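Local coordinates for beta-d-glucoside glucohydrolase (Hypocrea jecorina, PDB 3ZZ1), which is a secreted family 3 beta-glucosidase that probably releases beta-D-glucose from the non-reducing ends of beta-glucosides during cellulose breakdown, at residues Val108-Val113 with Gln154-His159; Ala198-Ser203 with Leu227-Tyr232; Gly231-Asp236 with Gly250-Met255. All coordinates share one frame; numbering follows the deposited sequence.

Contact 1: Val108-Val113 with Gln154-His159; sequences VILGPV and QATAKH
Val108 and Gln154 begin a parallel pairing of neighbouring strands in the TIM-barrel-type N-terminal domain of family 3 glycosidases, joined through helix 134-150 as a beta-alpha-beta crossover. The pairing is regular at its start, where Ile109 N donates to Gln154 O over 2.9 Å. Val108 rests both methyls on Gln154: CG1 lies 3.9 Å from Gln154 CB, while CG2 packs on the amide end, whose OE1 is bonded to the Tyr232 hydroxyl. Leu110 centres an inverse gamma turn, and a cis peptide precedes Pro112. Two carbonyls keep the segments together across this irregularity: Gly111 O receives Thr156 N at 2.9 Å, and Pro112 O receives Lys158 N. With chi1 at -57°, Thr156 OG1 stands beside its own backbone N, where it makes a weak bond to Ile109 O and meets Val108 CG1 at 3.2 Å. Lys158 CG sits between the backbone N and carbonyl carbon (chi1 68°), and the extended chain beyond delivers NZ to Leu110 O at 2.8 Å, the donor standing 39° out of the carbonyl plane; Asp61 is a long, weak ionic partner of the same amine. A methionine in its place would probably leave Leu110 O without this donor and the turn less firmly tied to the second strand. On the way, Lys158 CE passes 3.7 Å from Val113 CG2, and Val113 CA directs its C-H at Lys158 O, 3.2 Å away.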
ATOM      1  N   VAL A 108      12.499  12.870  -6.560  1.00 10.58           N
ATOM      2  CA  VAL A 108      11.928  12.122  -5.443  1.00 10.69           C
ATOM      3  C   VAL A 108      10.432  11.906  -5.636  1.00 10.81           C
ATOM      4  O   VAL A 108       9.683  12.863  -5.834  1.00 11.02           O
ATOM      5  CB  VAL A 108      12.176  12.821  -4.065  1.00 10.44           C
ATOM      6  CG1 VAL A 108      11.917  11.856  -2.935  1.00 10.39           C
ATOM      7  CG2 VAL A 108      13.599  13.360  -3.958  1.00  9.71           C
ATOM      8  N   ILE A 109      10.015  10.642  -5.592  1.00 10.74           N
ATOM      9  CA  ILE A 109       8.596  10.290  -5.606  1.00 10.71           C
ATOM     10  C   ILE A 109       8.132   9.968  -4.183  1.00 10.81           C
ATOM     11  O   ILE A 109       8.780   9.198  -3.458  1.00 10.64           O
ATOM     12  CB  ILE A 109       8.276   9.133  -6.602  1.00 10.70           C
ATOM     13  CG1 ILE A 109       6.760   9.004  -6.824  1.00 10.04           C
ATOM     14  CG2 ILE A 109       8.884   7.809  -6.144  1.00 10.86           C
ATOM     15  CD1 ILE A 109       6.141  10.168  -7.591  1.00  7.23           C
ATOM     16  N   LEU A 110       7.023  10.583  -3.786  1.00 10.72           N
ATOM     17  CA  LEU A 110       6.557  10.515  -2.404  1.00 10.83           C
ATOM     18  C   LEU A 110       5.683   9.286  -2.155  1.00 10.85           C
ATOM     19  O   LEU A 110       4.456   9.374  -2.066  1.00 10.90           O
ATOM     20  CB  LEU A 110       5.855  11.822  -2.012  1.00 10.72           C
ATOM     21  CG  LEU A 110       6.715  13.089  -2.166  1.00 11.00           C
ATOM     22  CD1 LEU A 110       5.913  14.337  -1.832  1.00 11.80           C
ATOM     23  CD2 LEU A 110       7.993  13.033  -1.311  1.00 11.29           C
ATOM     24  N   GLY A 111       6.355   8.143  -2.050  1.00 10.79           N
ATOM     25  CA  GLY A 111       5.729   6.831  -1.889  1.00 10.84           C
ATOM     26  C   GLY A 111       6.824   5.786  -2.046  1.00 11.05           C
ATOM     27  O   GLY A 111       7.941   6.130  -2.425  1.00 10.93           O
ATOM     28  N   PRO A 112       6.522   4.502  -1.784  1.00 11.39           N
ATOM     29  CA  PRO A 112       5.240   3.868  -1.451  1.00 11.56           C
ATOM     30  C   PRO A 112       4.827   3.989   0.023  1.00 11.79           C
ATOM     31  O   PRO A 112       5.581   4.520   0.840  1.00 11.78           O
ATOM     32  CB  PRO A 112       5.478   2.406  -1.834  1.00 11.66           C
ATOM     33  CG  PRO A 112       6.950   2.204  -1.623  1.00 11.46           C
ATOM     34  CD  PRO A 112       7.605   3.507  -1.943  1.00 11.36           C
ATOM     35  N   VAL A 113       3.635   3.491   0.348  1.00 12.10           N
ATOM     36  CA  VAL A 113       3.033   3.694   1.668  1.00 12.43           C
ATOM     37  C   VAL A 113       3.039   2.434   2.540  1.00 12.80           C
ATOM     38  O   VAL A 113       2.420   1.425   2.189  1.00 12.93           O
ATOM     39  CB  VAL A 113       1.576   4.219   1.547  1.00 12.59           C
ATOM     40  CG1 VAL A 113       0.938   4.402   2.933  1.00 11.98           C
ATOM     41  CG2 VAL A 113       1.544   5.518   0.772  1.00 12.15           C
ATOM     42  N   GLN A 154      14.571   8.519  -6.406  1.00 11.44           N
ATOM     43  CA  GLN A 154      14.468   8.369  -4.953  1.00 11.33           C
ATOM     44  C   GLN A 154      13.036   8.027  -4.536  1.00 11.51           C
ATOM     45  O   GLN A 154      12.087   8.713  -4.923  1.00 11.38           O
ATOM     46  CB  GLN A 154      14.917   9.644  -4.231  1.00 11.19           C
ATOM     47  CG  GLN A 154      16.370  10.036  -4.440  1.00 10.15           C
ATOM     48  CD  GLN A 154      16.805  11.144  -3.497  1.00 10.44           C
ATOM     49  OE1 GLN A 154      16.381  11.188  -2.345  1.00 10.17           O
ATOM     50  NE2 GLN A 154      17.656  12.041  -3.979  1.00  9.56           N
ATOM     51  N   ALA A 155      12.889   6.966  -3.744  1.00 11.77           N
ATOM     52  CA  ALA A 155      11.597   6.604  -3.161  1.00 11.95           C
ATOM     53  C   ALA A 155      11.492   7.135  -1.738  1.00 12.11           C
ATOM     54  O   ALA A 155      12.510   7.362  -1.073  1.00 12.18           O
ATOM     55  CB  ALA A 155      11.401   5.091  -3.183  1.00 11.94           C
ATOM     56  N   THR A 156      10.261   7.325  -1.270  1.00 11.91           N
ATOM     57  CA  THR A 156      10.025   7.860   0.067  1.00 11.90           C
ATOM     58  C   THR A 156       9.026   6.990   0.817  1.00 11.75           C
ATOM     59  O   THR A 156       7.825   7.045   0.551  1.00 11.86           O
ATOM     60  CB  THR A 156       9.509   9.317   0.013  1.00 11.81           C
ATOM     61  OG1 THR A 156      10.443  10.122  -0.709  1.00 11.98           O
ATOM     62  CG2 THR A 156       9.341   9.886   1.416  1.00 11.95           C
ATOM     63  N   ALA A 157       9.531   6.189   1.750  1.00 11.49           N
ATOM     64  CA  ALA A 157       8.683   5.358   2.599  1.00 11.22           C
ATOM     65  C   ALA A 157       7.913   6.240   3.577  1.00 11.24           C
ATOM     66  O   ALA A 157       8.511   6.910   4.422  1.00 11.39           O
ATOM     67  CB  ALA A 157       9.528   4.336   3.351  1.00 11.14           C
ATOM     68  N   LYS A 158       6.588   6.241   3.449  1.00 10.94           N
ATOM     69  CA  LYS A 158       5.713   7.061   4.290  1.00 10.77           C
ATOM     70  C   LYS A 158       4.515   6.219   4.760  1.00 10.59           C
ATOM     71  O   LYS A 158       4.258   5.172   4.182  1.00 10.73           O
ATOM     72  CB  LYS A 158       5.257   8.307   3.513  1.00 10.84           C
ATOM     73  CG  LYS A 158       4.317   8.023   2.334  1.00 10.81           C
ATOM     74  CD  LYS A 158       3.955   9.288   1.569  1.00 10.78           C
ATOM     75  CE  LYS A 158       2.717   9.071   0.707  1.00 11.02           C
ATOM     76  NZ  LYS A 158       2.517  10.194  -0.258  1.00 12.16           N
ATOM     77  N   HIS A 159       3.793   6.614   5.809  1.00 10.54           N
ATOM     78  CA  HIS A 159       4.098   7.737   6.687  1.00 10.30           C
ATOM     79  C   HIS A 159       4.574   7.176   8.025  1.00 10.25           C
ATOM     80  O   HIS A 159       3.931   6.298   8.605  1.00  9.99           O
ATOM     81  CB  HIS A 159       2.847   8.592   6.906  1.00 10.13           C
ATOM     82  CG  HIS A 159       2.164   9.007   5.638  1.00 10.08           C
ATOM     83  ND1 HIS A 159       1.257   8.201   4.984  1.00  9.87           N
ATOM     84  CD2 HIS A 159       2.253  10.142   4.906  1.00 10.24           C
ATOM     85  CE1 HIS A 159       0.821   8.819   3.901  1.00 10.56           C
ATOM     86  NE2 HIS A 159       1.408  10.001   3.833  1.00 11.28           N
TER

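Contact 2: Ala198-Ser203 with Leu227-Tyr232; sequences ASVMCS and LGFPGY
Two first torsions set up the meeting of Ser199 and Val200 with Tyr232 and Phe229. Phe229 swings CG opposite its backbone N (chi1 180°), sending the ring toward the start of strand 199-202; Tyr232 instead holds CG between backbone N and carbonyl carbon (chi1 65°), folding its ring back over Ser199. In the conformer of Ser199 described here, one of two modelled, OG lies 2.8 Å from Tyr232 O and donates to it from above the carbonyl plane; the bond is tied to that conformer. The same carbonyl also accepts Val200 N at 3.0 Å, so in this conformer two donors grip one oxygen. On the other side of the bridge, Tyr232 N reaches Ala198 O at 3.2 Å; the two backbone bonds together define a parallel pairing of Ser199 with Tyr232.

The aromatic rings are used differently. Ser199 CB stands over the Tyr232 face, 3.7 Å from the ring centroid and 16° off the normal, a CH-pi contact. Val200 CG2 covers one face of Phe229, closest at CZ (3.6 Å), while Gly231 N lies over the opposite face and Ser199 CA meets the ring edge. Gly231 CA comes within 3.2 Å of Ala198 O, and a beta carbon there would probably run into that oxygen, consistent with a glycine at this position. Arg291 bonds the carbonyls of Phe229 and Gly231 from helix 282-298. Helix 216-226 comes between the two strands in sequence, and their parallel pairing completes a beta-alpha-beta crossover of the TIM-barrel-type domain.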
ATOM      1  N   ALA A 198      15.609   5.639  -0.102  1.00  9.64           N
ATOM      2  CA  ALA A 198      16.409   6.854  -0.026  1.00  9.54           C
ATOM      3  C   ALA A 198      15.949   7.722   1.128  1.00  9.42           C
ATOM      4  O   ALA A 198      16.766   8.292   1.861  1.00  9.51           O
ATOM      5  CB  ALA A 198      16.303   7.626  -1.331  1.00  9.73           C
ATOM      6  N   SER A 199      14.630   7.799   1.290  1.00  9.06           N
ATOM      7  CA  SER A 199      14.020   8.695   2.254  0.50  8.98           C
ATOM      8  C   SER A 199      12.816   8.073   2.959  1.00  8.99           C
ATOM      9  O   SER A 199      12.233   7.091   2.486  1.00  8.50           O
ATOM     10  CB  SER A 199      13.603   9.994   1.561  0.50  8.92           C
ATOM     11  OG  SER A 199      13.119  10.939   2.496  0.50  9.22           O
ATOM     12  N   VAL A 200      12.460   8.668   4.092  1.00  9.15           N
ATOM     13  CA  VAL A 200      11.313   8.293   4.883  1.00  9.38           C
ATOM     14  C   VAL A 200      10.617   9.599   5.228  1.00 10.02           C
ATOM     15  O   VAL A 200      11.278  10.591   5.530  1.00 10.52           O
ATOM     16  CB  VAL A 200      11.748   7.546   6.167  1.00  9.34           C
ATOM     17  CG1 VAL A 200      10.589   7.384   7.130  1.00  8.97           C
ATOM     18  CG2 VAL A 200      12.359   6.177   5.821  1.00  8.28           C
ATOM     19  N   MET A 201       9.293   9.617   5.149  1.00 10.49           N
ATOM     20  CA  MET A 201       8.528  10.801   5.530  1.00 11.11           C
ATOM     21  C   MET A 201       7.865  10.591   6.894  1.00 11.34           C
ATOM     22  O   MET A 201       7.125   9.620   7.084  1.00 11.43           O
ATOM     23  CB  MET A 201       7.471  11.122   4.466  1.00 11.03           C
ATOM     24  CG  MET A 201       6.611  12.338   4.778  1.00 11.25           C
ATOM     25  SD  MET A 201       5.115  12.447   3.752  1.00 12.21           S
ATOM     26  CE  MET A 201       5.821  12.756   2.135  1.00 11.77           C
ATOM     27  N   CYS A 202       8.140  11.492   7.839  1.00 11.57           N
ATOM     28  CA  CYS A 202       7.493  11.443   9.157  1.00 11.84           C
ATOM     29  C   CYS A 202       6.075  12.029   9.122  1.00 11.59           C
ATOM     30  O   CYS A 202       5.785  12.921   8.324  1.00 11.64           O
ATOM     31  CB  CYS A 202       8.354  12.085  10.256  1.00 12.08           C
ATOM     32  SG  CYS A 202       8.924  13.778   9.960  1.00 13.46           S
ATOM     33  N   SER A 203       5.210  11.519   9.996  1.00 11.38           N
ATOM     34  CA  SER A 203       3.764  11.737   9.890  1.00 11.25           C
ATOM     35  C   SER A 203       3.243  12.969  10.629  1.00 11.32           C
ATOM     36  O   SER A 203       3.974  13.615  11.384  1.00 11.06           O
ATOM     37  CB  SER A 203       3.007  10.483  10.350  1.00 11.17           C
ATOM     38  OG  SER A 203       3.314  10.163  11.694  1.00 10.23           O
ATOM     39  N   LEU A 227      17.144   0.361  12.964  1.00 12.55           N
ATOM     40  CA  LEU A 227      16.936  -0.100  11.584  1.00 12.28           C
ATOM     41  C   LEU A 227      18.103   0.250  10.659  1.00 12.13           C
ATOM     42  O   LEU A 227      18.118  -0.157   9.495  1.00 12.31           O
ATOM     43  CB  LEU A 227      15.617   0.434  11.004  1.00 12.28           C
ATOM     44  CG  LEU A 227      14.275   0.063  11.649  1.00 12.53           C
ATOM     45  CD1 LEU A 227      13.131   0.522  10.761  1.00 11.77           C
ATOM     46  CD2 LEU A 227      14.182  -1.428  11.899  1.00 13.12           C
ATOM     47  N   GLY A 228      19.072   1.006  11.174  1.00 11.91           N
ATOM     48  CA  GLY A 228      20.271   1.371  10.418  1.00 11.50           C
ATOM     49  C   GLY A 228      20.019   2.140   9.133  1.00 11.15           C
ATOM     50  O   GLY A 228      20.723   1.946   8.151  1.00 11.14           O
ATOM     51  N   PHE A 229      19.012   3.008   9.149  1.00 11.06           N
ATOM     52  CA  PHE A 229      18.633   3.826   7.992  1.00 11.14           C
ATOM     53  C   PHE A 229      19.684   4.907   7.713  1.00 11.16           C
ATOM     54  O   PHE A 229      19.929   5.766   8.564  1.00 11.31           O
ATOM     55  CB  PHE A 229      17.252   4.458   8.237  1.00 10.91           C
ATOM     56  CG  PHE A 229      16.755   5.328   7.115  1.00 11.07           C
ATOM     57  CD1 PHE A 229      16.661   4.839   5.810  1.00 10.78           C
ATOM     58  CD2 PHE A 229      16.336   6.633   7.372  1.00 10.29           C
ATOM     59  CE1 PHE A 229      16.183   5.644   4.785  1.00 10.38           C
ATOM     60  CE2 PHE A 229      15.856   7.439   6.353  1.00  9.77           C
ATOM     61  CZ  PHE A 229      15.779   6.944   5.059  1.00 10.56           C
ATOM     62  N   PRO A 230      20.319   4.855   6.529  1.00 11.17           N
ATOM     63  CA  PRO A 230      21.347   5.843   6.198  1.00 11.38           C
ATOM     64  C   PRO A 230      20.818   7.052   5.422  1.00 11.47           C
ATOM     65  O   PRO A 230      21.566   8.004   5.199  1.00 11.61           O
ATOM     66  CB  PRO A 230      22.333   5.043   5.327  1.00 11.44           C
ATOM     67  CG  PRO A 230      21.758   3.611   5.253  1.00 11.41           C
ATOM     68  CD  PRO A 230      20.307   3.762   5.547  1.00 10.90           C
ATOM     69  N   GLY A 231      19.546   7.012   5.019  1.00 11.50           N
ATOM     70  CA  GLY A 231      18.934   8.105   4.248  1.00 11.42           C
ATOM     71  C   GLY A 231      18.361   9.229   5.095  1.00 11.39           C
ATOM     72  O   GLY A 231      18.679   9.348   6.280  1.00 11.03           O
ATOM     73  N   TYR A 232      17.497  10.045   4.491  1.00 11.50           N
ATOM     74  CA  TYR A 232      16.990  11.248   5.158  1.00 11.68           C
ATOM     75  C   TYR A 232      15.502  11.217   5.489  1.00 11.95           C
ATOM     76  O   TYR A 232      14.698  10.628   4.758  1.00 12.11           O
ATOM     77  CB  TYR A 232      17.334  12.514   4.357  1.00 11.46           C
ATOM     78  CG  TYR A 232      16.682  12.624   2.987  1.00 11.68           C
ATOM     79  CD1 TYR A 232      17.262  12.024   1.868  1.00 12.05           C
ATOM     80  CD2 TYR A 232      15.502  13.349   2.807  1.00 11.36           C
ATOM     81  CE1 TYR A 232      16.675  12.124   0.610  1.00 12.09           C
ATOM     82  CE2 TYR A 232      14.904  13.456   1.547  1.00 11.92           C
ATOM     83  CZ  TYR A 232      15.503  12.846   0.451  1.00 11.99           C
ATOM     84  OH  TYR A 232      14.928  12.941  -0.795  1.00 11.97           O
TER

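Contact 3: Gly231-Asp236 with Gly250-Met255; sequences GYVMTD and GLDMSM
Strand 232-235 of the TIM-barrel-type domain of family 3 is met here by the loop that follows helix 244-249. The helix ends in a Schellman motif at Gly250, and the chain then runs beside the strand, bridging to it just once, at Met234 and Met253. Asp252 and Val233 grip each other in both directions. Asp252 OD2 accepts Val233 N at 2.8 Å through its anti lone pair, with an N-H...O angle of 164°, while Asp252 N returns a bond to Val233 O at 3.0 Å. Met253 N adds a weak, bent bond to the same oxygen. The carboxylate is buried, and its charge is probably balanced by Lys224 on OD2 and Arg284 on OD1.

Farther along, Thr235 N donates to Met253 O, and the threonine side chain continues the pairing beyond this backbone bond. At chi1 60° its OG1 lies between the backbone N and carbonyl carbon, facing the loop, and accepts Met255 N at 3.0 Å. The same torsion turns CG2 onto Leu251: CG2 sits 3.5 Å from Leu251 CD2, tighter than ordinary carbon contact, and the two side chains cross at about a right angle. Leu251 CD1 continues over the strand to Val233, reaching CG1 at 4.0 Å. Met234 CB and Met253 CB pack beside the bridge.

Met253 also makes a Met-aromatic contact with Tyr232. Its side chain, extended to SD and then bent, places this sulfur 4.9 Å from the Tyr232 ring centroid, oblique at 59° from the normal, and brings its CE methyl to 3.5 Å from Tyr232 CE2.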
ATOM      1  N   GLY A 231      19.546   7.012   5.019  1.00 11.50           N
ATOM      2  CA  GLY A 231      18.934   8.105   4.248  1.00 11.42           C
ATOM      3  C   GLY A 231      18.361   9.229   5.095  1.00 11.39           C
ATOM      4  O   GLY A 231      18.679   9.348   6.280  1.00 11.03           O
ATOM      5  N   TYR A 232      17.497  10.045   4.491  1.00 11.50           N
ATOM      6  CA  TYR A 232      16.990  11.248   5.158  1.00 11.68           C
ATOM      7  C   TYR A 232      15.502  11.217   5.489  1.00 11.95           C
ATOM      8  O   TYR A 232      14.698  10.628   4.758  1.00 12.11           O
ATOM      9  CB  TYR A 232      17.334  12.514   4.357  1.00 11.46           C
ATOM     10  CG  TYR A 232      16.682  12.624   2.987  1.00 11.68           C
ATOM     11  CD1 TYR A 232      17.262  12.024   1.868  1.00 12.05           C
ATOM     12  CD2 TYR A 232      15.502  13.349   2.807  1.00 11.36           C
ATOM     13  CE1 TYR A 232      16.675  12.124   0.610  1.00 12.09           C
ATOM     14  CE2 TYR A 232      14.904  13.456   1.547  1.00 11.92           C
ATOM     15  CZ  TYR A 232      15.503  12.846   0.451  1.00 11.99           C
ATOM     16  OH  TYR A 232      14.928  12.941  -0.795  1.00 11.97           O
ATOM     17  N   VAL A 233      15.156  11.869   6.599  1.00 11.79           N
ATOM     18  CA  VAL A 233      13.776  12.006   7.042  1.00 11.72           C
ATOM     19  C   VAL A 233      13.237  13.377   6.648  1.00 11.89           C
ATOM     20  O   VAL A 233      13.786  14.415   7.044  1.00 11.57           O
ATOM     21  CB  VAL A 233      13.639  11.839   8.580  1.00 11.87           C
ATOM     22  CG1 VAL A 233      12.185  12.021   9.018  1.00 11.65           C
ATOM     23  CG2 VAL A 233      14.185  10.480   9.036  1.00 11.51           C
ATOM     24  N   MET A 234      12.166  13.369   5.861  1.00 11.79           N
ATOM     25  CA  MET A 234      11.443  14.586   5.529  1.00 11.83           C
ATOM     26  C   MET A 234      10.134  14.601   6.305  1.00 11.83           C
ATOM     27  O   MET A 234       9.651  13.552   6.742  1.00 11.66           O
ATOM     28  CB  MET A 234      11.183  14.678   4.018  1.00 12.05           C
ATOM     29  CG  MET A 234      10.003  13.836   3.508  1.00 11.78           C
ATOM     30  SD  MET A 234       9.759  13.955   1.721  1.00 13.34           S
ATOM     31  CE  MET A 234      11.162  13.027   1.108  1.00 12.24           C
ATOM     32  N   THR A 235       9.575  15.791   6.485  1.00 11.70           N
ATOM     33  CA  THR A 235       8.278  15.944   7.131  1.00 11.78           C
ATOM     34  C   THR A 235       7.189  15.724   6.100  1.00 11.79           C
ATOM     35  O   THR A 235       7.392  15.987   4.911  1.00 12.03           O
ATOM     36  CB  THR A 235       8.079  17.370   7.717  1.00 11.50           C
ATOM     37  OG1 THR A 235       8.161  18.337   6.662  1.00 11.58           O
ATOM     38  CG2 THR A 235       9.122  17.692   8.770  1.00 11.82           C
ATOM     39  N   ASP A 236       6.030  15.255   6.553  1.00 11.93           N
ATOM     40  CA  ASP A 236       4.813  15.388   5.763  1.00 11.63           C
ATOM     41  C   ASP A 236       4.562  16.897   5.662  1.00 11.94           C
ATOM     42  O   ASP A 236       5.271  17.683   6.292  1.00 11.92           O
ATOM     43  CB  ASP A 236       3.649  14.640   6.421  1.00 11.34           C
ATOM     44  CG  ASP A 236       2.541  14.277   5.430  1.00 10.59           C
ATOM     45  OD1 ASP A 236       2.367  14.977   4.412  1.00  9.40           O
ATOM     46  OD2 ASP A 236       1.827  13.291   5.679  1.00 10.40           O
ATOM     47  N   GLY A 250      16.407  14.217  14.936  1.00 12.46           N
ATOM     48  CA  GLY A 250      16.775  13.443  13.758  1.00 12.19           C
ATOM     49  C   GLY A 250      16.052  13.793  12.467  1.00 12.36           C
ATOM     50  O   GLY A 250      16.184  13.073  11.474  1.00 12.43           O
ATOM     51  N   LEU A 251      15.290  14.889  12.468  1.00 12.33           N
ATOM     52  CA  LEU A 251      14.704  15.411  11.226  1.00 11.96           C
ATOM     53  C   LEU A 251      15.797  15.953  10.299  1.00 11.95           C
ATOM     54  O   LEU A 251      16.736  16.608  10.757  1.00 11.95           O
ATOM     55  CB  LEU A 251      13.670  16.502  11.512  1.00 11.95           C
ATOM     56  CG  LEU A 251      12.920  17.067  10.298  1.00 11.87           C
ATOM     57  CD1 LEU A 251      12.170  15.964   9.558  1.00 11.50           C
ATOM     58  CD2 LEU A 251      11.978  18.168  10.728  1.00 12.14           C
ATOM     59  N   ASP A 252      15.657  15.681   9.002  1.00 11.71           N
ATOM     60  CA  ASP A 252      16.670  16.036   8.009  1.00 11.71           C
ATOM     61  C   ASP A 252      16.193  17.044   6.970  1.00 11.85           C
ATOM     62  O   ASP A 252      17.011  17.745   6.372  1.00 11.94           O
ATOM     63  CB  ASP A 252      17.169  14.780   7.286  1.00 11.89           C
ATOM     64  CG  ASP A 252      17.798  13.774   8.225  1.00 11.60           C
ATOM     65  OD1 ASP A 252      18.667  14.171   9.028  1.00 12.61           O
ATOM     66  OD2 ASP A 252      17.433  12.584   8.151  1.00 10.21           O
ATOM     67  N   MET A 253      14.878  17.116   6.751  1.00 11.71           N
ATOM     68  CA  MET A 253      14.332  17.935   5.674  1.00 11.85           C
ATOM     69  C   MET A 253      12.967  18.537   6.014  1.00 11.92           C
ATOM     70  O   MET A 253      12.028  17.827   6.368  1.00 11.88           O
ATOM     71  CB  MET A 253      14.267  17.143   4.359  1.00 11.66           C
ATOM     72  CG  MET A 253      14.045  18.020   3.126  1.00 12.16           C
ATOM     73  SD  MET A 253      13.911  17.117   1.570  1.00 12.45           S
ATOM     74  CE  MET A 253      15.631  16.837   1.180  1.00 12.70           C
ATOM     75  N   SER A 254      12.886  19.858   5.893  1.00 11.84           N
ATOM     76  CA  SER A 254      11.679  20.607   6.187  1.00 11.83           C
ATOM     77  C   SER A 254      10.844  20.792   4.919  1.00 11.89           C
ATOM     78  O   SER A 254      11.186  21.601   4.053  1.00 11.98           O
ATOM     79  CB  SER A 254      12.059  21.966   6.777  1.00 11.68           C
ATOM     80  OG  SER A 254      10.912  22.709   7.123  1.00 11.92           O
ATOM     81  N   MET A 255       9.756  20.034   4.816  1.00 12.18           N
ATOM     82  CA  MET A 255       8.883  20.063   3.635  1.00 12.47           C
ATOM     83  C   MET A 255       7.481  20.576   3.960  1.00 12.56           C
ATOM     84  O   MET A 255       6.889  20.166   4.959  1.00 12.90           O
ATOM     85  CB  MET A 255       8.790  18.670   3.004  1.00 12.55           C
ATOM     86  CG  MET A 255       9.977  18.305   2.133  1.00 12.36           C
ATOM     87  SD  MET A 255      10.013  19.227   0.582  1.00 13.02           S
ATOM     88  CE  MET A 255      11.663  19.904   0.644  1.00 13.52           C
TER

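Contact 1, contact 2 and contact 3 follow one another along the chain and across one sheet of the TIM-barrel-type domain, whose strands 108-109, 154-160, 199-202 and 232-235 are successive parallel neighbours. The centres of contacts 1 and 2 lie about 10 Å apart, those of contacts 2 and 3 about 8 Å, and those of contacts 1 and 3 about 12 Å. Contacts 2 and 3 share Gly231 and Tyr232, and backbone bonds from Met234 to Val200 and Cys202 tie them further. The three buried contacts thus join successive strands of one sheet and the 250-255 loop beside strand 232-235.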